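Secretin XcpQ (PDB 4E9J) forms the outer-membrane channel of the type II secretion system, through which folded exoproteins such as elastase leave the cell, its periplasmic N0-N1-N2 part being present here. Local coordinates at residues Q122-V125 with S126-I129; N196-S200 with R201-K205; E68-Q71 with L72-V76. All coordinates share one frame; numbering follows the deposited sequence.

Overall arrangement
The three local contacts fall one to a domain: interaction 3 in N0, interaction 1 in N1 and interaction 2 in N2. Interaction 3, mid-helix and largely buried, combines regular helical bonds with aromatic packing, and its helix 66-79 also lies against N1 strands. Interaction 1, partly buried, starts helix 125-132 with shorter-range carbonyl bonds and sends a carboxylate to the second subunit. Interaction 2 is a surface contact at the C-terminal end of helix 188-201, where a glycine turn closes the helix over a small apolar patch. Centres of interactions 1 and 3 are 19 Å apart; those of 2 and 3 are 43 Å apart, on opposite sides of the chain's centre.

Interaction 1. Residues Q122-V125 with S126-I129; sequences QSPV and SELI
V125 O is gripped by two amides of the turn that follows: it is V125 O that takes L128 N at 3.0 Å and, weakly, I129 N at 3.4 Å. This is the first turn of helix 125-132 in N1, a domain with the beta-alpha-beta-beta-alpha order of the KH-like modules of secretins; the loop from strand 114-119 becomes helix here. One residue earlier P124 O takes a single amide, E127 N, at 3.2 Å. The bonds from E127 N and L128 N each span three residues and are bent, 141° and 143° at the hydrogen, with the donor standing above the carbonyl plane, as in a tight first turn.

The side-chain part of the contact is P124 with E127. E127 CG lies beside its own backbone N, anti to the carbonyl carbon (chi1 -65°), and the chain then runs out extended, which carries the carboxylate across the CG-CD side of the proline ring. E127 OE1 comes 3.6 Å from P124 CD, and the carboxylate carbon CD of E127 sits 3.8 Å from P124 CG, a plain van der Waals contact. The charge is answered elsewhere: E127 OE2 makes a salt bridge to R184 of the second subunit, so this turn belongs to the dimer interface.

N149 ties the loop down by taking V125 N on its OD1 and giving ND2 to S123 O, while the D171 carboxylate receives the amides of Q122 and S123. On the buried side, V125 packs on L151 and V120, and L128 reaches I167 and L170 of helix 157-171. Close to the oxygen that takes both amides, the side chain of I129 leans in, its CG1 3.5 Å from V125 O.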
loop_
_atom_site.group_PDB
_atom_site.type_symbol
_atom_site.label_atom_id
_atom_site.label_comp_id
_atom_site.label_asym_id
_atom_site.label_seq_id
_atom_site.Cartn_x
_atom_site.Cartn_y
_atom_site.Cartn_z
ATOM N N GLN A 122 -15.039 16.664 -3.081
ATOM C CA GLN A 122 -15.259 16.510 -4.524
ATOM C C GLN A 122 -14.650 15.290 -5.167
ATOM O O GLN A 122 -15.238 14.758 -6.104
ATOM C CB GLN A 122 -14.707 17.736 -5.268
ATOM C CG GLN A 122 -15.329 19.060 -4.877
ATOM C CD GLN A 122 -14.626 20.206 -5.562
ATOM O OE1 GLN A 122 -14.033 21.081 -4.920
ATOM N NE2 GLN A 122 -14.678 20.240 -6.880
ATOM N N SER A 123 -13.464 14.860 -4.721
ATOM C CA SER A 123 -12.777 13.745 -5.356
ATOM C C SER A 123 -12.910 12.435 -4.589
ATOM O O SER A 123 -12.944 12.455 -3.343
ATOM C CB SER A 123 -11.311 14.095 -5.529
ATOM O OG SER A 123 -11.257 15.330 -6.217
ATOM N N PRO A 124 -12.940 11.284 -5.323
ATOM C CA PRO A 124 -12.937 9.973 -4.643
ATOM C C PRO A 124 -11.640 9.863 -3.845
ATOM O O PRO A 124 -10.586 10.222 -4.377
ATOM C CB PRO A 124 -12.982 8.953 -5.788
ATOM C CG PRO A 124 -13.301 9.714 -7.013
ATOM C CD PRO A 124 -12.858 11.131 -6.787
ATOM N N VAL A 125 -11.713 9.453 -2.555
ATOM C CA VAL A 125 -10.521 9.420 -1.689
ATOM C C VAL A 125 -9.415 8.554 -2.212
ATOM O O VAL A 125 -8.265 8.928 -2.033
ATOM C CB VAL A 125 -10.764 9.115 -0.181
ATOM C CG1 VAL A 125 -11.255 10.334 0.521
ATOM C CG2 VAL A 125 -11.697 7.928 0.045
ATOM N N SER A 126 -9.737 7.395 -2.809
ATOM C CA SER A 126 -8.726 6.480 -3.355
ATOM C C SER A 126 -7.785 7.152 -4.345
ATOM O O SER A 126 -6.626 6.796 -4.388
ATOM C CB SER A 126 -9.388 5.274 -4.024
ATOM O OG SER A 126 -10.207 5.704 -5.099
ATOM N N GLU A 127 -8.263 8.129 -5.119
ATOM C CA GLU A 127 -7.415 8.823 -6.084
ATOM C C GLU A 127 -6.408 9.797 -5.443
ATOM O O GLU A 127 -5.419 10.126 -6.091
ATOM C CB GLU A 127 -8.289 9.520 -7.125
ATOM C CG GLU A 127 -9.074 8.520 -7.956
ATOM C CD GLU A 127 -10.079 9.102 -8.927
ATOM O OE1 GLU A 127 -10.165 10.349 -9.012
ATOM O OE2 GLU A 127 -10.777 8.311 -9.608
ATOM N N LEU A 128 -6.659 10.293 -4.204
ATOM C CA LEU A 128 -5.734 11.207 -3.541
ATOM C C LEU A 128 -4.655 10.451 -2.768
ATOM O O LEU A 128 -3.574 10.999 -2.625
ATOM C CB LEU A 128 -6.483 12.173 -2.597
ATOM C CG LEU A 128 -7.605 13.010 -3.238
ATOM C CD1 LEU A 128 -8.288 13.853 -2.205
ATOM C CD2 LEU A 128 -7.059 13.954 -4.341
ATOM N N ILE A 129 -4.918 9.202 -2.319
ATOM C CA ILE A 129 -3.985 8.386 -1.508
ATOM C C ILE A 129 -2.535 8.350 -2.066
ATOM O O ILE A 129 -1.594 8.658 -1.324
ATOM C CB ILE A 129 -4.549 6.941 -1.285
ATOM C CG1 ILE A 129 -5.844 6.916 -0.414
ATOM C CG2 ILE A 129 -3.453 5.989 -0.749
ATOM C CD1 ILE A 129 -5.718 6.611 1.073
#

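Interaction 2. Residues N196-S200 with R201-K205; sequences NNAMS and RGQAK
R201 N bonds N197 O at 2.9 Å at the C-terminal end of helix 188-201 in N2, a sound helical bond with the donor nearly along the C=O axis. Beyond it the chain turns over in a Schellman motif. G202 takes a positive phi of 88°, and two weak bonds reach back into the final turn: Q203 N to A198 O at 2.8 Å, and G202 N to M199 O at 3.4 Å. A204 N adds another weak bond to A198 O at 3.3 Å, so that one carbonyl collects the amides of two successive loop residues. Farther back, S200 OG leans on N196 O through a weak bond of its own.

Apolar contact lies under this cap. The turn brings A204 back against the last turn of the helix, where its CB meets M199 CG at 4.0 Å and A198 CB at 4.2 Å.

Polar side chains lie along the outer side of the turn. R201 runs extended from CG to NE and lies beside N197, both pointing the same way. Its NH2 is 3.7 Å from N197 ND2, with the guanidinium and amide planes turned 73° apart; this is side-by-side packing rather than a bond. Q203 is bent at its second torsion (chi2 138°), which turns its amide back so that OE1 lies 3.6 Å from A198 CA.

Exposed as most of this turn is, its inner side faces the rest of the domain. M199 packs on V212 of strand 211-215 and on L233 of helix 227-240, N196 also touches V212, and A204 rests on L236, so the capped end lies against helix 227-240 in the loop that leads on to strand 211-215.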
loop_
_atom_site.group_PDB
_atom_site.type_symbol
_atom_site.label_atom_id
_atom_site.label_comp_id
_atom_site.label_asym_id
_atom_site.label_seq_id
_atom_site.Cartn_x
_atom_site.Cartn_y
_atom_site.Cartn_z
ATOM N N ASN A 196 8.934 24.205 -10.091
ATOM C CA ASN A 196 7.946 25.123 -9.534
ATOM C C ASN A 196 8.277 26.569 -9.866
ATOM O O ASN A 196 7.386 27.315 -10.244
ATOM C CB ASN A 196 7.860 24.966 -8.019
ATOM C CG ASN A 196 7.157 23.705 -7.623
ATOM O OD1 ASN A 196 6.258 23.231 -8.321
ATOM N ND2 ASN A 196 7.476 23.186 -6.440
ATOM N N ASN A 197 9.559 26.961 -9.717
ATOM C CA ASN A 197 10.008 28.321 -10.058
ATOM C C ASN A 197 9.739 28.611 -11.526
ATOM O O ASN A 197 9.091 29.609 -11.818
ATOM C CB ASN A 197 11.501 28.523 -9.723
ATOM C CG ASN A 197 11.767 28.760 -8.268
ATOM O OD1 ASN A 197 10.851 28.880 -7.447
ATOM N ND2 ASN A 197 13.037 28.856 -7.918
ATOM N N ALA A 198 10.156 27.721 -12.439
ATOM C CA ALA A 198 9.896 27.909 -13.878
ATOM C C ALA A 198 8.398 28.049 -14.210
ATOM O O ALA A 198 8.044 28.881 -15.051
ATOM C CB ALA A 198 10.505 26.777 -14.681
ATOM N N MET A 199 7.523 27.259 -13.552
ATOM C CA MET A 199 6.081 27.372 -13.781
ATOM C C MET A 199 5.532 28.690 -13.228
ATOM O O MET A 199 4.746 29.333 -13.918
ATOM C CB MET A 199 5.303 26.187 -13.203
ATOM C CG MET A 199 5.461 24.934 -14.030
ATOM S SD MET A 199 4.361 23.625 -13.507
ATOM C CE MET A 199 5.026 23.282 -11.855
ATOM N N SER A 200 5.934 29.086 -12.003
ATOM C CA SER A 200 5.510 30.361 -11.411
ATOM C C SER A 200 6.025 31.605 -12.181
ATOM O O SER A 200 5.312 32.603 -12.223
ATOM C CB SER A 200 5.931 30.483 -9.946
ATOM O OG SER A 200 5.334 29.543 -9.072
ATOM N N ARG A 201 7.228 31.551 -12.775
ATOM C CA ARG A 201 7.799 32.682 -13.529
ATOM C C ARG A 201 7.367 32.723 -15.012
ATOM O O ARG A 201 7.688 33.686 -15.697
ATOM C CB ARG A 201 9.346 32.670 -13.464
ATOM C CG ARG A 201 10.071 32.649 -12.103
ATOM C CD ARG A 201 11.575 32.634 -12.384
ATOM N NE ARG A 201 12.410 32.058 -11.324
ATOM C CZ ARG A 201 12.927 32.755 -10.311
ATOM N NH1 ARG A 201 12.640 34.044 -10.165
ATOM N NH2 ARG A 201 13.689 32.153 -9.405
ATOM N N GLY A 202 6.689 31.686 -15.506
ATOM C CA GLY A 202 6.264 31.601 -16.902
ATOM C C GLY A 202 7.266 30.987 -17.872
ATOM O O GLY A 202 7.021 30.983 -19.080
ATOM N N GLN A 203 8.378 30.433 -17.357
ATOM C CA GLN A 203 9.449 29.872 -18.183
ATOM C C GLN A 203 9.199 28.430 -18.672
ATOM O O GLN A 203 9.911 27.999 -19.587
ATOM C CB GLN A 203 10.793 29.950 -17.425
ATOM C CG GLN A 203 11.293 31.382 -17.224
ATOM C CD GLN A 203 11.859 31.656 -15.854
ATOM O OE1 GLN A 203 11.713 30.875 -14.901
ATOM N NE2 GLN A 203 12.524 32.797 -15.733
ATOM N N ALA A 204 8.226 27.686 -18.125
ATOM C CA ALA A 204 7.971 26.297 -18.557
ATOM C C ALA A 204 6.865 26.241 -19.624
ATOM O O ALA A 204 5.821 25.644 -19.382
ATOM C CB ALA A 204 7.594 25.444 -17.349
ATOM N N LYS A 205 7.098 26.871 -20.804
ATOM C CA LYS A 205 6.124 26.973 -21.912
ATOM C C LYS A 205 5.517 25.619 -22.215
ATOM O O LYS A 205 6.247 24.640 -22.316
ATOM C CB LYS A 205 6.780 27.538 -23.191
#

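Interaction 3. Residues E68-Q71 with L72-V76; sequences EVYQ and LFLSV
F73 CD2 lies over one face of the Y70 ring, 3.7 Å from Y70 CE1. L74 comes to the same side obliquely, its CD1 3.9 Å from Y70 CE2. The two rings lie side by side, centroids 5.4 Å apart and planes at 48°, neither stacked nor T-shaped. Y70 O sits in plane at the edge of the F73 ring. With CG anti to the backbone N (chi1 162°), the F73 ring leans beside Y70, pointing the same way; it also stacks with F46.

All this rides on helix 66-79 of the N0 domain, whose backbone is regular: L72 N bonds E68 O, F73 N bonds V69 O and L74 N bonds Y70 O, at 2.9 to 3.0 Å. V69 and F73 face helix 31-42, whereas L72 packs on T115 and V117 and so joins N0 to the N1 strand 114-119. E68 holds S147 and the amide of S65 with its carboxylate.

Q71 O accepts twice, from S75 N at 3.0 Å and from a water at 2.8 Å. That water also hydrogen-bonds S75 OG at 2.7 Å, and the same hydroxyl meets H141 NE2.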
loop_
_atom_site.group_PDB
_atom_site.type_symbol
_atom_site.label_atom_id
_atom_site.label_comp_id
_atom_site.label_asym_id
_atom_site.label_seq_id
_atom_site.Cartn_x
_atom_site.Cartn_y
_atom_site.Cartn_z
ATOM N N GLU A 68 -17.908 2.637 10.553
ATOM C CA GLU A 68 -16.799 3.569 10.354
ATOM C C GLU A 68 -16.063 3.878 11.668
ATOM O O GLU A 68 -14.846 4.077 11.633
ATOM C CB GLU A 68 -17.215 4.837 9.601
ATOM C CG GLU A 68 -17.793 4.555 8.220
ATOM C CD GLU A 68 -18.719 5.612 7.643
ATOM O OE1 GLU A 68 -19.171 6.503 8.398
ATOM O OE2 GLU A 68 -19.000 5.543 6.424
ATOM N N VAL A 69 -16.758 3.859 12.818
ATOM C CA VAL A 69 -16.118 4.036 14.136
ATOM C C VAL A 69 -15.182 2.839 14.379
ATOM O O VAL A 69 -14.079 3.010 14.901
ATOM C CB VAL A 69 -17.166 4.193 15.276
ATOM C CG1 VAL A 69 -16.525 4.044 16.667
ATOM C CG2 VAL A 69 -17.903 5.531 15.156
ATOM N N TYR A 70 -15.619 1.632 13.985
ATOM C CA TYR A 70 -14.805 0.436 14.124
ATOM C C TYR A 70 -13.557 0.514 13.223
ATOM O O TYR A 70 -12.472 0.152 13.672
ATOM C CB TYR A 70 -15.622 -0.826 13.836
ATOM C CG TYR A 70 -14.915 -2.069 14.330
ATOM C CD1 TYR A 70 -14.889 -2.391 15.686
ATOM C CD2 TYR A 70 -14.194 -2.874 13.459
ATOM C CE1 TYR A 70 -14.208 -3.520 16.154
ATOM C CE2 TYR A 70 -13.521 -4.011 13.915
ATOM C CZ TYR A 70 -13.516 -4.318 15.269
ATOM O OH TYR A 70 -12.842 -5.415 15.759
ATOM N N GLN A 71 -13.688 1.050 11.990
ATOM C CA GLN A 71 -12.523 1.246 11.109
ATOM C C GLN A 71 -11.529 2.233 11.763
ATOM O O GLN A 71 -10.317 1.999 11.747
ATOM C CB GLN A 71 -12.934 1.791 9.722
ATOM C CG GLN A 71 -13.665 0.803 8.825
ATOM C CD GLN A 71 -14.093 1.503 7.550
ATOM O OE1 GLN A 71 -13.258 1.984 6.769
ATOM N NE2 GLN A 71 -15.395 1.635 7.328
ATOM N N LEU A 72 -12.041 3.329 12.352
ATOM C CA LEU A 72 -11.204 4.309 13.039
ATOM C C LEU A 72 -10.466 3.639 14.232
ATOM O O LEU A 72 -9.273 3.858 14.415
ATOM C CB LEU A 72 -12.041 5.501 13.487
ATOM C CG LEU A 72 -11.369 6.525 14.400
ATOM C CD1 LEU A 72 -10.183 7.167 13.700
ATOM C CD2 LEU A 72 -12.372 7.587 14.841
ATOM N N PHE A 73 -11.165 2.796 14.992
ATOM C CA PHE A 73 -10.571 2.011 16.092
ATOM C C PHE A 73 -9.389 1.176 15.597
ATOM O O PHE A 73 -8.328 1.209 16.203
ATOM C CB PHE A 73 -11.634 1.104 16.733
ATOM C CG PHE A 73 -11.115 -0.046 17.565
ATOM C CD1 PHE A 73 -10.495 0.182 18.785
ATOM C CD2 PHE A 73 -11.336 -1.356 17.176
ATOM C CE1 PHE A 73 -10.097 -0.886 19.601
ATOM C CE2 PHE A 73 -10.912 -2.422 17.979
ATOM C CZ PHE A 73 -10.274 -2.177 19.177
ATOM N N LEU A 74 -9.562 0.458 14.467
ATOM C CA LEU A 74 -8.478 -0.379 13.906
ATOM C C LEU A 74 -7.279 0.452 13.475
ATOM O O LEU A 74 -6.144 0.029 13.677
ATOM C CB LEU A 74 -8.997 -1.213 12.737
ATOM C CG LEU A 74 -10.075 -2.251 13.052
ATOM C CD1 LEU A 74 -10.463 -3.014 11.790
ATOM C CD2 LEU A 74 -9.645 -3.182 14.141
ATOM N N SER A 75 -7.527 1.647 12.910
ATOM C CA SER A 75 -6.489 2.573 12.492
ATOM C C SER A 75 -5.719 3.079 13.695
ATOM O O SER A 75 -4.501 3.197 13.621
ATOM C CB SER A 75 -7.072 3.756 11.721
ATOM O OG SER A 75 -7.161 3.453 10.338
ATOM N N VAL A 76 -6.414 3.381 14.808
ATOM C CA VAL A 76 -5.746 3.840 16.032
ATOM C C VAL A 76 -4.895 2.708 16.618
ATOM O O VAL A 76 -3.752 2.934 16.994
ATOM C CB VAL A 76 -6.761 4.443 17.048
ATOM C CG1 VAL A 76 -6.135 4.649 18.428
ATOM C CG2 VAL A 76 -7.305 5.769 16.516
HETATM O O HOH W 1 -8.768 1.465 9.535
#